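Local coordinates for mosquitocidal toxin (Bacillus sphaericus, PDB 2CB4), which probably poisons mosquitoes by transferring ADP-ribose to target proteins, the piece described here being its catalytic domain, at residues R77-R83 and I150-I156; I89-F94 and G186-I192; A146-I150 and Y198-E202; I192-Y196 and T217-G223. The protein carries 1 engineered substitution. All blocks are in the same frame, centred on the assembly; numbering follows the deposited sequence.

Contact 1: R77-R83 and I150-I156; sequences RLLRWDR and IIYRYEI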
# COMPACT_ATOMS: atom_id res chain seq x y z
N ARG A 77 -30.40 -11.64 -37.06
CA ARG A 77 -30.26 -12.42 -35.85
C ARG A 77 -28.80 -12.85 -35.66
O ARG A 77 -28.20 -13.56 -36.51
CB ARG A 77 -31.16 -13.65 -35.92
CG ARG A 77 -31.20 -14.45 -34.62
CD ARG A 77 -32.34 -15.43 -34.67
NE ARG A 77 -32.42 -16.25 -33.46
CZ ARG A 77 -32.00 -17.51 -33.39
NH1 ARG A 77 -31.49 -18.11 -34.45
NH2 ARG A 77 -32.12 -18.18 -32.24
N LEU A 78 -28.22 -12.39 -34.55
CA LEU A 78 -26.82 -12.69 -34.22
C LEU A 78 -26.73 -13.62 -33.00
O LEU A 78 -27.64 -13.69 -32.16
CB LEU A 78 -26.05 -11.40 -33.95
CG LEU A 78 -26.07 -10.35 -35.05
CD1 LEU A 78 -25.48 -9.04 -34.52
CD2 LEU A 78 -25.24 -10.89 -36.23
N LEU A 79 -25.63 -14.35 -32.93
CA LEU A 79 -25.39 -15.29 -31.85
C LEU A 79 -24.01 -15.09 -31.26
O LEU A 79 -23.07 -14.70 -31.95
CB LEU A 79 -25.47 -16.74 -32.38
CG LEU A 79 -26.74 -17.18 -33.13
CD1 LEU A 79 -26.48 -18.58 -33.69
CD2 LEU A 79 -27.95 -17.18 -32.18
N ARG A 80 -23.89 -15.39 -29.98
CA ARG A 80 -22.60 -15.33 -29.30
C ARG A 80 -22.48 -16.46 -28.29
O ARG A 80 -23.30 -16.60 -27.40
CB ARG A 80 -22.34 -13.99 -28.62
CG ARG A 80 -21.05 -14.05 -27.87
CD ARG A 80 -20.51 -12.71 -27.48
NE ARG A 80 -19.43 -12.92 -26.52
CZ ARG A 80 -18.13 -12.81 -26.77
NH1 ARG A 80 -17.69 -12.44 -27.97
NH2 ARG A 80 -17.27 -13.05 -25.81
N TRP A 81 -21.44 -17.27 -28.46
CA TRP A 81 -21.14 -18.38 -27.56
C TRP A 81 -20.32 -17.78 -26.44
O TRP A 81 -19.31 -17.11 -26.69
CB TRP A 81 -20.28 -19.42 -28.29
CG TRP A 81 -21.06 -20.15 -29.34
CD1 TRP A 81 -21.06 -19.91 -30.71
CD2 TRP A 81 -21.92 -21.28 -29.14
NE1 TRP A 81 -21.90 -20.79 -31.34
CE2 TRP A 81 -22.45 -21.64 -30.41
CE3 TRP A 81 -22.35 -21.98 -28.00
CZ2 TRP A 81 -23.35 -22.71 -30.57
CZ3 TRP A 81 -23.24 -23.06 -28.17
CH2 TRP A 81 -23.71 -23.42 -29.45
N ASP A 82 -20.73 -18.03 -25.20
CA ASP A 82 -20.01 -17.46 -24.05
C ASP A 82 -20.16 -18.39 -22.85
O ASP A 82 -21.22 -19.00 -22.64
CB ASP A 82 -20.56 -16.04 -23.71
CG ASP A 82 -19.50 -15.13 -23.10
OD1 ASP A 82 -19.03 -15.43 -21.99
OD2 ASP A 82 -19.13 -14.09 -23.70
N ARG A 83 -19.09 -18.50 -22.06
CA ARG A 83 -19.11 -19.35 -20.86
C ARG A 83 -19.74 -18.62 -19.66
O ARG A 83 -20.10 -19.26 -18.70
CB ARG A 83 -17.69 -19.86 -20.49
CG ARG A 83 -16.99 -20.75 -21.58
CD ARG A 83 -17.33 -22.21 -21.41
NE ARG A 83 -16.95 -23.07 -22.53
CZ ARG A 83 -17.30 -24.36 -22.61
NH1 ARG A 83 -17.96 -24.90 -21.61
NH2 ARG A 83 -17.01 -25.09 -23.65
N ILE A 150 -20.47 -26.46 -19.36
CA ILE A 150 -21.53 -25.48 -19.51
C ILE A 150 -21.16 -24.30 -20.41
O ILE A 150 -20.18 -23.59 -20.17
CB ILE A 150 -21.90 -24.88 -18.11
CG1 ILE A 150 -22.21 -26.03 -17.14
CG2 ILE A 150 -23.07 -23.87 -18.23
CD1 ILE A 150 -22.43 -25.57 -15.70
N ILE A 151 -21.97 -24.09 -21.44
CA ILE A 151 -21.76 -22.99 -22.36
C ILE A 151 -23.12 -22.39 -22.71
O ILE A 151 -24.16 -23.07 -22.68
CB ILE A 151 -20.94 -23.43 -23.62
CG1 ILE A 151 -20.42 -22.19 -24.37
CG2 ILE A 151 -21.76 -24.36 -24.53
CD1 ILE A 151 -19.37 -22.48 -25.39
N TYR A 152 -23.11 -21.10 -23.02
CA TYR A 152 -24.33 -20.38 -23.38
C TYR A 152 -24.25 -19.89 -24.83
O TYR A 152 -23.19 -19.52 -25.32
CB TYR A 152 -24.50 -19.16 -22.44
CG TYR A 152 -24.68 -19.57 -20.98
CD1 TYR A 152 -25.96 -19.80 -20.45
CD2 TYR A 152 -23.56 -19.81 -20.16
CE1 TYR A 152 -26.12 -20.22 -19.15
CE2 TYR A 152 -23.73 -20.26 -18.84
CZ TYR A 152 -25.01 -20.46 -18.35
OH TYR A 152 -25.22 -20.87 -17.04
N ARG A 153 -25.39 -19.88 -25.50
CA ARG A 153 -25.48 -19.34 -26.85
C ARG A 153 -26.49 -18.20 -26.77
O ARG A 153 -27.70 -18.43 -26.71
CB ARG A 153 -25.97 -20.41 -27.84
CG ARG A 153 -25.65 -20.03 -29.33
CD ARG A 153 -26.39 -21.00 -30.24
NE ARG A 153 -27.74 -20.53 -30.41
CZ ARG A 153 -28.53 -20.86 -31.41
NH1 ARG A 153 -28.11 -21.69 -32.34
NH2 ARG A 153 -29.74 -20.34 -31.47
N TYR A 154 -25.98 -16.98 -26.72
CA TYR A 154 -26.81 -15.80 -26.62
C TYR A 154 -27.34 -15.36 -27.98
O TYR A 154 -26.60 -15.43 -28.98
CB TYR A 154 -26.03 -14.63 -25.95
CG TYR A 154 -25.75 -14.89 -24.48
CD1 TYR A 154 -26.65 -14.47 -23.50
CD2 TYR A 154 -24.58 -15.59 -24.06
CE1 TYR A 154 -26.42 -14.71 -22.15
CE2 TYR A 154 -24.34 -15.84 -22.68
CZ TYR A 154 -25.28 -15.39 -21.76
OH TYR A 154 -25.09 -15.63 -20.44
N GLU A 155 -28.59 -14.89 -27.97
CA GLU A 155 -29.31 -14.39 -29.15
C GLU A 155 -29.38 -12.87 -29.05
O GLU A 155 -29.88 -12.30 -28.08
CB GLU A 155 -30.72 -14.98 -29.21
CG GLU A 155 -31.56 -14.46 -30.37
CD GLU A 155 -33.02 -14.79 -30.20
OE1 GLU A 155 -33.55 -14.63 -29.08
OE2 GLU A 155 -33.63 -15.28 -31.17
N ILE A 156 -28.86 -12.21 -30.07
CA ILE A 156 -28.75 -10.76 -30.10
C ILE A 156 -29.39 -10.10 -31.35
O ILE A 156 -29.33 -10.65 -32.46
CB ILE A 156 -27.21 -10.42 -30.12
CG1 ILE A 156 -26.52 -11.03 -28.88
CG2 ILE A 156 -26.95 -8.91 -30.28
CD1 ILE A 156 -25.09 -11.40 -29.10
O HOH W 1 -32.26 -21.23 -32.04
O HOH W 2 -19.56 -21.97 -18.06

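Contact 2: I89-F94 and G186-I192; sequences IFLNGF and GIRPEFI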
# COMPACT_ATOMS: atom_id res chain seq x y z
N ILE A 89 -24.16 -11.60 -17.97
CA ILE A 89 -24.52 -11.07 -19.28
C ILE A 89 -25.81 -10.24 -19.41
O ILE A 89 -25.78 -9.17 -20.04
CB ILE A 89 -24.41 -12.16 -20.40
CG1 ILE A 89 -23.03 -12.86 -20.35
CG2 ILE A 89 -24.73 -11.55 -21.80
CD1 ILE A 89 -21.82 -11.89 -20.39
N PHE A 90 -26.91 -10.72 -18.84
CA PHE A 90 -28.18 -9.97 -18.93
C PHE A 90 -28.14 -8.73 -18.05
O PHE A 90 -28.99 -7.85 -18.15
CB PHE A 90 -29.40 -10.82 -18.52
CG PHE A 90 -29.82 -11.83 -19.55
CD1 PHE A 90 -29.22 -11.89 -20.78
CD2 PHE A 90 -30.83 -12.76 -19.27
CE1 PHE A 90 -29.60 -12.85 -21.72
CE2 PHE A 90 -31.20 -13.71 -20.22
CZ PHE A 90 -30.59 -13.74 -21.43
N LEU A 91 -27.15 -8.66 -17.17
CA LEU A 91 -27.01 -7.50 -16.30
C LEU A 91 -26.03 -6.48 -16.90
O LEU A 91 -26.29 -5.29 -16.89
CB LEU A 91 -26.50 -7.94 -14.93
CG LEU A 91 -26.19 -6.79 -13.95
CD1 LEU A 91 -27.46 -6.03 -13.54
CD2 LEU A 91 -25.45 -7.26 -12.70
N ASN A 92 -24.90 -6.97 -17.40
CA ASN A 92 -23.84 -6.12 -17.92
C ASN A 92 -23.67 -6.02 -19.43
O ASN A 92 -22.97 -5.15 -19.90
CB ASN A 92 -22.49 -6.65 -17.36
CG ASN A 92 -22.42 -6.58 -15.86
OD1 ASN A 92 -22.57 -5.52 -15.28
ND2 ASN A 92 -22.22 -7.72 -15.23
N GLY A 93 -24.25 -6.97 -20.17
CA GLY A 93 -24.12 -7.05 -21.60
C GLY A 93 -22.75 -7.65 -21.93
O GLY A 93 -22.11 -8.30 -21.09
N PHE A 94 -22.29 -7.43 -23.15
CA PHE A 94 -20.98 -7.91 -23.54
C PHE A 94 -20.02 -6.73 -23.55
O PHE A 94 -20.04 -5.91 -24.47
CB PHE A 94 -21.03 -8.57 -24.90
CG PHE A 94 -21.81 -9.86 -24.90
CD1 PHE A 94 -21.34 -10.97 -24.17
CD2 PHE A 94 -23.02 -9.97 -25.59
CE1 PHE A 94 -22.06 -12.17 -24.17
CE2 PHE A 94 -23.75 -11.16 -25.57
CZ PHE A 94 -23.26 -12.27 -24.86
N GLY A 186 -18.53 -3.22 -27.70
CA GLY A 186 -19.42 -4.23 -27.15
C GLY A 186 -20.90 -4.00 -27.42
O GLY A 186 -21.28 -3.20 -28.28
N ILE A 187 -21.72 -4.73 -26.68
CA ILE A 187 -23.17 -4.75 -26.81
C ILE A 187 -23.87 -4.65 -25.44
O ILE A 187 -23.63 -5.45 -24.56
CB ILE A 187 -23.56 -6.11 -27.46
CG1 ILE A 187 -22.72 -6.35 -28.72
CG2 ILE A 187 -25.08 -6.24 -27.69
CD1 ILE A 187 -22.76 -7.78 -29.24
N ARG A 188 -24.76 -3.67 -25.29
CA ARG A 188 -25.52 -3.51 -24.05
C ARG A 188 -26.55 -4.63 -23.88
O ARG A 188 -27.00 -5.21 -24.86
CB ARG A 188 -26.15 -2.13 -24.04
CG ARG A 188 -25.08 -1.04 -23.99
CD ARG A 188 -25.68 0.33 -23.68
NE ARG A 188 -26.80 0.67 -24.57
CZ ARG A 188 -26.67 1.25 -25.76
NH1 ARG A 188 -25.47 1.54 -26.24
NH2 ARG A 188 -27.74 1.54 -26.49
N PRO A 189 -26.92 -4.95 -22.63
CA PRO A 189 -27.84 -6.08 -22.38
C PRO A 189 -29.23 -5.99 -22.99
O PRO A 189 -29.89 -7.02 -23.22
CB PRO A 189 -27.90 -6.15 -20.84
CG PRO A 189 -27.49 -4.79 -20.37
CD PRO A 189 -26.49 -4.30 -21.36
N GLU A 190 -29.71 -4.78 -23.24
CA GLU A 190 -31.05 -4.62 -23.82
C GLU A 190 -31.15 -5.14 -25.27
O GLU A 190 -32.23 -5.29 -25.80
CB GLU A 190 -31.58 -3.18 -23.67
CG GLU A 190 -30.80 -2.11 -24.46
CD GLU A 190 -29.72 -1.46 -23.64
OE1 GLU A 190 -29.26 -2.08 -22.66
OE2 GLU A 190 -29.32 -0.32 -24.00
N PHE A 191 -30.02 -5.46 -25.88
CA PHE A 191 -29.96 -6.02 -27.24
C PHE A 191 -29.82 -7.55 -27.24
O PHE A 191 -29.67 -8.17 -28.30
CB PHE A 191 -28.80 -5.38 -28.00
CG PHE A 191 -28.94 -3.89 -28.11
CD1 PHE A 191 -30.13 -3.35 -28.66
CD2 PHE A 191 -27.97 -3.03 -27.62
CE1 PHE A 191 -30.30 -1.97 -28.73
CE2 PHE A 191 -28.14 -1.66 -27.69
CZ PHE A 191 -29.33 -1.12 -28.23
N ILE A 192 -29.84 -8.15 -26.04
CA ILE A 192 -29.70 -9.59 -25.88
C ILE A 192 -31.05 -10.12 -25.48
O ILE A 192 -31.56 -9.83 -24.40
CB ILE A 192 -28.58 -9.97 -24.85
CG1 ILE A 192 -27.35 -9.06 -25.05
CG2 ILE A 192 -28.23 -11.45 -24.95
CD1 ILE A 192 -26.22 -9.28 -24.04

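Contact 3: A146-I150 and Y198-E202; sequences ANNNI and YHNGE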
# COMPACT_ATOMS: atom_id res chain seq x y z
N ALA A 146 -17.74 -26.77 -27.38
CA ALA A 146 -19.16 -26.65 -27.09
C ALA A 146 -19.85 -27.82 -26.37
O ALA A 146 -20.84 -27.61 -25.63
CB ALA A 146 -19.95 -26.21 -28.36
N ASN A 147 -19.37 -29.03 -26.59
CA ASN A 147 -19.96 -30.23 -25.98
C ASN A 147 -19.42 -30.48 -24.57
O ASN A 147 -19.83 -31.41 -23.90
CB ASN A 147 -19.63 -31.47 -26.85
CG ASN A 147 -20.65 -31.70 -27.98
OD1 ASN A 147 -20.40 -32.51 -28.87
ND2 ASN A 147 -21.80 -31.04 -27.92
N ASN A 148 -18.47 -29.66 -24.15
CA ASN A 148 -17.84 -29.79 -22.84
C ASN A 148 -18.37 -28.81 -21.83
O ASN A 148 -18.36 -27.57 -22.05
CB ASN A 148 -16.30 -29.60 -22.97
CG ASN A 148 -15.69 -30.49 -24.07
OD1 ASN A 148 -15.28 -30.01 -25.14
ND2 ASN A 148 -15.75 -31.79 -23.87
N ASN A 149 -18.82 -29.36 -20.71
CA ASN A 149 -19.31 -28.56 -19.61
C ASN A 149 -20.47 -27.65 -19.95
O ASN A 149 -21.36 -28.03 -20.72
CB ASN A 149 -18.13 -27.84 -18.92
CG ASN A 149 -16.98 -28.80 -18.56
OD1 ASN A 149 -15.89 -28.72 -19.12
ND2 ASN A 149 -17.26 -29.72 -17.68
N ILE A 150 -20.47 -26.46 -19.36
CA ILE A 150 -21.53 -25.48 -19.51
C ILE A 150 -21.16 -24.30 -20.41
O ILE A 150 -20.18 -23.59 -20.17
CB ILE A 150 -21.90 -24.88 -18.11
CG1 ILE A 150 -22.21 -26.03 -17.14
CG2 ILE A 150 -23.07 -23.87 -18.23
CD1 ILE A 150 -22.43 -25.57 -15.70
N TYR A 198 -26.46 -24.72 -22.26
CA TYR A 198 -26.12 -26.12 -22.62
C TYR A 198 -25.24 -26.72 -21.55
O TYR A 198 -24.33 -26.05 -21.05
CB TYR A 198 -25.27 -26.16 -23.90
CG TYR A 198 -25.98 -25.76 -25.17
CD1 TYR A 198 -26.65 -26.70 -25.93
CD2 TYR A 198 -25.92 -24.44 -25.66
CE1 TYR A 198 -27.31 -26.35 -27.12
CE2 TYR A 198 -26.55 -24.09 -26.87
CZ TYR A 198 -27.23 -25.06 -27.60
OH TYR A 198 -27.87 -24.74 -28.80
N HIS A 199 -25.47 -28.00 -21.25
CA HIS A 199 -24.62 -28.77 -20.31
C HIS A 199 -24.25 -29.99 -21.14
O HIS A 199 -25.13 -30.71 -21.62
CB HIS A 199 -25.40 -29.25 -19.07
CG HIS A 199 -25.79 -28.14 -18.14
ND1 HIS A 199 -26.33 -28.36 -16.89
CD2 HIS A 199 -25.75 -26.79 -18.29
CE1 HIS A 199 -26.59 -27.20 -16.31
NE2 HIS A 199 -26.24 -26.23 -17.13
N ASN A 200 -22.96 -30.18 -21.37
CA ASN A 200 -22.47 -31.30 -22.18
C ASN A 200 -23.05 -31.34 -23.59
O ASN A 200 -23.27 -32.44 -24.14
CB ASN A 200 -22.71 -32.66 -21.53
CG ASN A 200 -22.39 -32.67 -20.07
OD1 ASN A 200 -23.00 -33.40 -19.30
ND2 ASN A 200 -21.46 -31.82 -19.67
N GLY A 201 -23.32 -30.17 -24.17
CA GLY A 201 -23.84 -30.10 -25.54
C GLY A 201 -25.31 -30.28 -25.65
O GLY A 201 -25.83 -30.33 -26.77
N GLU A 202 -26.00 -30.37 -24.51
CA GLU A 202 -27.47 -30.54 -24.44
C GLU A 202 -28.14 -29.33 -23.81
O GLU A 202 -27.68 -28.84 -22.77
CB GLU A 202 -27.81 -31.79 -23.60
CG GLU A 202 -27.27 -33.10 -24.20
CD GLU A 202 -27.77 -33.36 -25.62
OE1 GLU A 202 -28.99 -33.37 -25.85
OE2 GLU A 202 -26.92 -33.57 -26.52
O HOH W 3 -22.20 -27.75 -23.33

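Contact 4: I192-Y196 and T217-G223; sequences IRSTY and TLNDVSG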
# COMPACT_ATOMS: atom_id res chain seq x y z
N ILE A 192 -29.84 -8.15 -26.04
CA ILE A 192 -29.70 -9.59 -25.88
C ILE A 192 -31.05 -10.12 -25.48
O ILE A 192 -31.56 -9.83 -24.40
CB ILE A 192 -28.58 -9.97 -24.85
CG1 ILE A 192 -27.35 -9.06 -25.05
CG2 ILE A 192 -28.23 -11.45 -24.95
CD1 ILE A 192 -26.22 -9.28 -24.04
N ARG A 193 -31.67 -10.84 -26.41
CA ARG A 193 -33.02 -11.32 -26.20
C ARG A 193 -33.16 -12.57 -25.34
O ARG A 193 -34.10 -12.70 -24.57
CB ARG A 193 -33.74 -11.54 -27.54
CG ARG A 193 -35.24 -11.88 -27.30
CD ARG A 193 -36.07 -11.69 -28.54
NE ARG A 193 -35.87 -12.79 -29.47
CZ ARG A 193 -36.48 -12.91 -30.63
NH1 ARG A 193 -37.36 -12.00 -31.01
NH2 ARG A 193 -36.22 -13.94 -31.43
N SER A 194 -32.26 -13.52 -25.54
CA SER A 194 -32.36 -14.76 -24.81
C SER A 194 -31.04 -15.50 -24.85
O SER A 194 -30.08 -15.05 -25.48
CB SER A 194 -33.44 -15.64 -25.49
OG SER A 194 -33.04 -16.03 -26.82
N THR A 195 -31.01 -16.66 -24.23
CA THR A 195 -29.83 -17.51 -24.30
C THR A 195 -30.22 -18.96 -24.05
O THR A 195 -31.17 -19.24 -23.33
CB THR A 195 -28.65 -17.05 -23.37
OG1 THR A 195 -27.45 -17.74 -23.77
CG2 THR A 195 -28.93 -17.37 -21.90
N TYR A 196 -29.49 -19.87 -24.66
CA TYR A 196 -29.67 -21.29 -24.43
C TYR A 196 -28.56 -21.67 -23.46
O TYR A 196 -27.40 -21.35 -23.71
CB TYR A 196 -29.37 -22.10 -25.68
CG TYR A 196 -30.43 -22.06 -26.72
CD1 TYR A 196 -31.71 -21.63 -26.42
CD2 TYR A 196 -30.15 -22.45 -28.01
CE1 TYR A 196 -32.69 -21.58 -27.40
CE2 TYR A 196 -31.13 -22.44 -28.99
CZ TYR A 196 -32.40 -22.00 -28.68
OH TYR A 196 -33.35 -21.96 -29.66
N THR A 217 -41.70 -9.16 -28.88
CA THR A 217 -41.19 -10.32 -29.63
C THR A 217 -40.72 -11.48 -28.74
O THR A 217 -40.34 -12.53 -29.26
CB THR A 217 -40.03 -9.93 -30.54
OG1 THR A 217 -38.89 -9.58 -29.73
CG2 THR A 217 -40.41 -8.71 -31.45
N LEU A 218 -40.78 -11.32 -27.42
CA LEU A 218 -40.30 -12.38 -26.52
C LEU A 218 -40.90 -13.76 -26.77
O LEU A 218 -40.23 -14.79 -26.60
CB LEU A 218 -40.34 -11.96 -25.03
CG LEU A 218 -39.50 -10.73 -24.68
CD1 LEU A 218 -39.63 -10.36 -23.21
CD2 LEU A 218 -38.05 -10.88 -25.09
N ASN A 219 -42.15 -13.79 -27.20
CA ASN A 219 -42.81 -15.08 -27.47
C ASN A 219 -42.30 -15.76 -28.73
O ASN A 219 -42.60 -16.93 -28.96
CB ASN A 219 -44.33 -14.91 -27.53
CG ASN A 219 -44.94 -14.80 -26.16
OD1 ASN A 219 -45.68 -13.86 -25.88
ND2 ASN A 219 -44.56 -15.71 -25.27
N ASP A 220 -41.52 -15.04 -29.53
CA ASP A 220 -40.97 -15.62 -30.75
C ASP A 220 -39.71 -16.44 -30.48
O ASP A 220 -39.17 -17.06 -31.39
CB ASP A 220 -40.62 -14.52 -31.78
CG ASP A 220 -41.81 -13.69 -32.19
OD1 ASP A 220 -42.98 -14.15 -32.04
OD2 ASP A 220 -41.58 -12.56 -32.68
N VAL A 221 -39.22 -16.40 -29.24
CA VAL A 221 -38.03 -17.15 -28.90
C VAL A 221 -38.36 -18.64 -29.04
O VAL A 221 -39.30 -19.18 -28.42
CB VAL A 221 -37.47 -16.81 -27.48
CG1 VAL A 221 -36.33 -17.78 -27.12
CG2 VAL A 221 -37.03 -15.35 -27.41
N SER A 222 -37.57 -19.29 -29.88
CA SER A 222 -37.73 -20.70 -30.20
C SER A 222 -36.80 -21.63 -29.41
O SER A 222 -35.78 -21.21 -28.87
CB SER A 222 -37.45 -20.92 -31.71
OG SER A 222 -36.23 -20.28 -32.11
N GLY A 223 -37.13 -22.91 -29.42
CA GLY A 223 -36.34 -23.92 -28.79
C GLY A 223 -37.15 -25.21 -28.84
O GLY A 223 -38.32 -25.19 -29.24

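Contact 1: R77-R83 and I150-I156
Leu78, Arg80 and Asp82 each exchange two backbone hydrogen bonds with Ile156, Tyr154 and Tyr152, respectively. Strands 78-82 and 150-156 are thus antiparallel neighbours, their axes 4.5 Å apart and their directions 157° from one another. The alternating non-hydrogen-bonded pairs, Leu79 with Glu155 and Trp81 with Arg153, put their side chains on one face. There the aliphatic stem of Arg153 lies over the indole: CG stands 3.6 Å from the centroid of the six-membered ring of Trp81, almost on its normal, in a CH-pi contact. A bend further along Arg153 (chi3 83°) then swings its guanidinium nearly perpendicular to the indole and brings one face against Leu79 CD2. Next to it, the extended chain of Arg77 crosses Glu155 at about a right angle. Arg77 NE meets the anti lone pair of Glu155 OE2 at 2.8 Å, and at 173° this salt-bridge bond is almost straight. Arg77 NH2 and Arg153 NH2 come within 3.3 Å and share a water, weakly on the Arg153 side; the Glu155 carboxylate probably eases their like charges. On the other face, Arg80 grips Asp82 OD2 side-on through NE and NH2, while Asp256 and Arg84 extend this charged network. Both strands lie inside the main sheet: strand 123-131 borders 78-82, and strand 192-199 borders 150-156.

Contact 2: I89-F94 and G186-I192
Ile192 fills the middle of this contact, reaching Ile89, Phe90 and Phe94 with two different branches. Its CD1 lies 3.5 Å from Phe94 CE2 and equally close to Ile89 CG2, whereas its CG2 touches the edge of the Phe90 ring. With CG1 beside the backbone N and CG2 opposite it (chi1 -42°), the two branches diverge to serve separate rings. Ile89 CG2 also sits over the rim of one Phe94 face, and Tyr154 meets the Phe94 ring edge-to-face. Further out, Pro189 rests against the end of helix 86-92: its CB is 3.4 Å from Phe90 O, and its CD is 3.6 Å from Gly93 CA. Beyond the proline, Phe94 N bonds to Ile187 O at 2.8 Å and Ile187 N returns a bond to Phe94 O at 3.0 Å, forming a single antiparallel bridge. At the polar rim, Arg188 NE forms a salt bridge with Glu190 OE2 (2.8 Å), while Arg188 NH1 reaches the carbonyls of Gln25 and Ala27. The motif is a helix C terminus broken by a glycine: Gly93 N still bonds to Ile89 O, but its positive phi (78°) turns the chain out of the helix and into the bridge with the loop joining strands 180-184 and 192-199.

Contact 3: A146-I150 and Y198-E202
Ile150 and His199 form the close-packed side of this contact, their side chains lying next to each other and pointing the same way. Each places its gamma branch (CG1 of Ile150, CG of His199) opposite the carbonyl carbon, which lets Ile150 CG1 lie over the imidazole face, 4.1 Å from the centroid of the His199 ring. This CH-pi contact accompanies a non-hydrogen-bonded antiparallel pair, tightened by Ile150 CA approaching Tyr198 O at 3.2 Å. Glu197 receives a hydrogen bond from His199 NE2. One residue further, Asn200 N donates to Asn149 O at 2.8 Å, and at 159° the bond is fairly straight. Direct backbone bonding stops there, although the chains stay close at Asn147 and Gly201. A single water bridges them, donating to Ala146 O and Asn149 O and accepting from Gly201 N at 2.8 Å. Asn147 O makes a CA-H...O contact with Asn200 CA at 3.2 Å; the looser side lies here, with Asn200 solvent-exposed and bonding left to water. His199 to Glu202 make a type I' turn, with Asn200 and Gly201 at its corners in the left-handed backbone region. Reciprocal backbone bonds between His199 and Glu202 close it as a tight two-residue beta hairpin linking strands 192-199 and 202-208.

Contact 4: I192-Y196 and T217-G223
Arg193 reaches from strand 192-199 into the turn at Thr217-Val221, and its guanidinium is shared between Thr217 and Glu155 of the neighbouring strand 150-156. Arg193 NH1 donates to Thr217 OG1 at 3.1 Å, with the oxygen close to the guanidinium plane and an angle of 151°; the threonine hydroxyl is in turn hydrogen-bonded to Asn214 O. NH2 forms the salt bridge with Glu155. The bend in the chain (chi3 77°) turns the guanidinium so that Val221 N comes over one of its faces, while Val221 CG2 lies 3.5 Å from Arg193 NE. Along the stem, Leu218 CD2 passes Arg193 CG at 3.7 Å. Residues 217-220 are the end of a 3-10 turn, marked by the bond from Asp220 N to Thr217 O (2.8 Å), after which the chain runs on as loop, within the connection between the parallel neighbours 202-208 and 229-231. Asp220 OD2 remains 4.6 Å from Arg193 NH1 and well out of the guanidinium plane, so any attraction is between charges alone. Ser194 OG packs against Val221 CG1 but finds its polar partner in Glu155 OE1. At the far end Tyr196 OH donates to Ser222 O at 2.7 Å; this carbonyl lies at the edge of the phenol ring, and the hydroxyl stands 51° above the carbonyl plane.

In the fold
From the N terminus, residues 77-83 open contact 1 and 89-94, on the helix that follows, open contact 2; residues 146-150 open contact 3 before 150-156 close contact 1. Contact 2 closes at 186-192, contact 4 opens at 192-196, and contacts 3 and 4 close at 198-202 and 217-223. Contacts 1, 2 and 3 therefore cross one another, and contact 4 crosses contact 3 but follows 1 and 2. Ile150 belongs to contacts 1 and 3, Ile192 to 2 and 4. Strand 150-156, beside 192-199, brings Glu155 to Arg193 and Ser194. Contact 2 ties the C-terminal end of helix 86-92 to the loop leading into strand 192-199; contact 3 joins the start of strand 150-156 to the hairpin turn ending 192-199.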